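Local coordinates for protein MDM10 isoform 1 (Saccharomyces cerevisiae, PDB 7BTX) that belongs to the ERMES complex tethering endoplasmic reticulum to mitochondria and takes part in late assembly of the TOM complex in the mitochondrial outer membrane, at residues 80-83 with 84-87. Residues are numbered along the deposited sequence; the frame is centred on the assembly and turned at random.
Sequences QLEK and FMRN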
ATOM      1  N   GLN D  80     -42.667  -9.270   2.599  1.00 67.89           N
ATOM      2  CA  GLN D  80     -42.495  -9.852   1.277  1.00 67.89           C
ATOM      3  C   GLN D  80     -41.282  -9.259   0.569  1.00 67.89           C
ATOM      4  O   GLN D  80     -41.219  -9.250  -0.660  1.00 67.89           O
ATOM      5  CB  GLN D  80     -43.749  -9.643   0.430  1.00 67.89           C
ATOM      6  CG  GLN D  80     -45.016 -10.301   0.968  1.00 67.89           C
ATOM      7  CD  GLN D  80     -45.748  -9.428   1.976  1.00 67.89           C
ATOM      8  OE1 GLN D  80     -45.501  -8.224   2.064  1.00 67.89           O
ATOM      9  NE2 GLN D  80     -46.651 -10.032   2.738  1.00 67.89           N
ATOM     10  N   LEU D  81     -40.308  -8.766   1.335  1.00 62.69           N
ATOM     11  CA  LEU D  81     -39.326  -7.838   0.784  1.00 62.69           C
ATOM     12  C   LEU D  81     -38.216  -8.546   0.023  1.00 62.69           C
ATOM     13  O   LEU D  81     -37.789  -8.067  -1.031  1.00 62.69           O
ATOM     14  CB  LEU D  81     -38.739  -6.983   1.905  1.00 62.69           C
ATOM     15  CG  LEU D  81     -37.896  -5.765   1.530  1.00 62.69           C
ATOM     16  CD1 LEU D  81     -38.301  -4.629   2.403  1.00 62.69           C
ATOM     17  CD2 LEU D  81     -36.424  -6.033   1.719  1.00 62.69           C
ATOM     18  N   GLU D  82     -37.730  -9.674   0.528  1.00 68.77           N
ATOM     19  CA  GLU D  82     -36.554 -10.308  -0.052  1.00 68.77           C
ATOM     20  C   GLU D  82     -36.876 -11.219  -1.230  1.00 68.77           C
ATOM     21  O   GLU D  82     -35.960 -11.833  -1.788  1.00 68.77           O
ATOM     22  CB  GLU D  82     -35.776 -11.063   1.021  1.00 68.77           C
ATOM     23  CG  GLU D  82     -35.088 -10.117   1.990  1.00 68.77           C
ATOM     24  CD  GLU D  82     -34.098 -10.813   2.888  1.00 68.77           C
ATOM     25  OE1 GLU D  82     -32.893 -10.776   2.562  1.00 68.77           O
ATOM     26  OE2 GLU D  82     -34.513 -11.387   3.915  1.00 68.77           O
ATOM     27  N   LYS D  83     -38.145 -11.318  -1.626  1.00 70.75           N
ATOM     28  CA  LYS D  83     -38.456 -11.821  -2.956  1.00 70.75           C
ATOM     29  C   LYS D  83     -38.163 -10.789  -4.033  1.00 70.75           C
ATOM     30  O   LYS D  83     -38.052 -11.150  -5.209  1.00 70.75           O
ATOM     31  CB  LYS D  83     -39.922 -12.244  -3.048  1.00 70.75           C
ATOM     32  CG  LYS D  83     -40.330 -13.338  -2.078  1.00 70.75           C
ATOM     33  CD  LYS D  83     -41.807 -13.664  -2.220  1.00 70.75           C
ATOM     34  CE  LYS D  83     -42.655 -12.822  -1.288  1.00 70.75           C
ATOM     35  NZ  LYS D  83     -42.290 -13.050   0.135  1.00 70.75           N
ATOM     36  N   PHE D  84     -38.039  -9.518  -3.655  1.00 68.96           N
ATOM     37  CA  PHE D  84     -37.757  -8.428  -4.575  1.00 68.96           C
ATOM     38  C   PHE D  84     -36.312  -7.965  -4.496  1.00 68.96           C
ATOM     39  O   PHE D  84     -35.932  -7.031  -5.207  1.00 68.96           O
ATOM     40  CB  PHE D  84     -38.692  -7.250  -4.298  1.00 68.96           C
ATOM     41  CG  PHE D  84     -40.135  -7.538  -4.589  1.00 68.96           C
ATOM     42  CD1 PHE D  84     -40.959  -8.071  -3.613  1.00 68.96           C
ATOM     43  CD2 PHE D  84     -40.670  -7.265  -5.837  1.00 68.96           C
ATOM     44  CE1 PHE D  84     -42.284  -8.335  -3.873  1.00 68.96           C
ATOM     45  CE2 PHE D  84     -41.999  -7.523  -6.102  1.00 68.96           C
ATOM     46  CZ  PHE D  84     -42.806  -8.060  -5.117  1.00 68.96           C
ATOM     47  N   MET D  85     -35.499  -8.598  -3.653  1.00 70.76           N
ATOM     48  CA  MET D  85     -34.109  -8.212  -3.454  1.00 70.76           C
ATOM     49  C   MET D  85     -33.159  -8.911  -4.415  1.00 70.76           C
ATOM     50  O   MET D  85     -31.957  -8.989  -4.139  1.00 70.76           O
ATOM     51  CB  MET D  85     -33.695  -8.485  -2.011  1.00 70.76           C
ATOM     52  CG  MET D  85     -34.314  -7.524  -1.029  1.00 70.76           C
ATOM     53  SD  MET D  85     -33.415  -5.978  -0.970  1.00 70.76           S
ATOM     54  CE  MET D  85     -32.120  -6.471   0.142  1.00 70.76           C
ATOM     55  N   ARG D  86     -33.673  -9.431  -5.524  1.00 77.59           N
ATOM     56  CA  ARG D  86     -32.848  -9.950  -6.599  1.00 77.59           C
ATOM     57  C   ARG D  86     -33.169  -9.272  -7.921  1.00 77.59           C
ATOM     58  O   ARG D  86     -32.578  -9.640  -8.944  1.00 77.59           O
ATOM     59  CB  ARG D  86     -33.024 -11.471  -6.743  1.00 77.59           C
ATOM     60  CG  ARG D  86     -32.663 -12.280  -5.501  1.00 77.59           C
ATOM     61  CD  ARG D  86     -33.910 -12.671  -4.718  1.00 77.59           C
ATOM     62  NE  ARG D  86     -33.599 -13.300  -3.439  1.00 77.59           N
ATOM     63  CZ  ARG D  86     -33.534 -14.614  -3.246  1.00 77.59           C
ATOM     64  NH1 ARG D  86     -33.250 -15.095  -2.045  1.00 77.59           N
ATOM     65  NH2 ARG D  86     -33.755 -15.446  -4.253  1.00 77.59           N
ATOM     66  N   ASN D  87     -34.073  -8.289  -7.913  1.00 81.01           N
ATOM     67  CA  ASN D  87     -34.640  -7.606  -9.083  1.00 81.01           C
ATOM     68  C   ASN D  87     -35.228  -8.614 -10.076  1.00 81.01           C
ATOM     69  O   ASN D  87     -36.239  -9.262  -9.792  1.00 81.01           O
ATOM     70  CB  ASN D  87     -33.592  -6.716  -9.766  1.00 81.01           C
ATOM     71  CG  ASN D  87     -34.207  -5.717 -10.731  1.00 81.01           C
ATOM     72  OD1 ASN D  87     -35.427  -5.631 -10.871  1.00 81.01           O
ATOM     73  ND2 ASN D  87     -33.356  -4.960 -11.412  1.00 81.01           N
TER
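The amide N of Phe84 donates to Leu81 O at 3.0 Å, with an N-H...O angle of 151°, and this single bond closes a beta turn over Glu82 and Lys83. Both middle residues have helical backbone torsions, which places the turn nearest to type I. The donor stands 49° above the carbonyl plane of Leu81 and so misses the lone-pair directions. The turn belongs to the loop between strands 68-76 and 140-147 of this mitochondrial beta-barrel protein, against helix 5-16.

The Phe84 ring reaches back past the turn to Gln80, four residues earlier. With CG beside its own backbone N and anti to the carbonyl carbon (chi1 -66°), the side chain swings back toward Gln80. Gln80 O meets the ring at its edge rather than over a face, lying in the ring plane 3.2 Å from Phe84 CD1. The ring also touches Gln14 of helix 5-16. Cutting this side chain back to an alanine would probably leave Gln80 O without its aromatic neighbour and open a gap beside Gln14 of the helix.

On the apolar side, Met85 and Leu81 meet aslant. Met85 CG sits 3.8 Å from Leu81 CD2, and SD of the same methionine is 4.0 Å from that methyl. Anti to its own carbonyl carbon and beside the backbone N, Met85 CG is also swung to 3.7 Å from Glu82 CA; the later bends in the chain set SD and CE. Leu74 of strand 68-76 meets both side chains, while Phe12 and Val8 of helix 5-16 meet Leu81 and Met85 respectively.

Opposite charges on Glu82 and Arg86 stay apart, OE1 to NH1 being 6.3 Å; the Arg86 chain bends at chi2, and its NE lies 3.2 Å from Glu82 O.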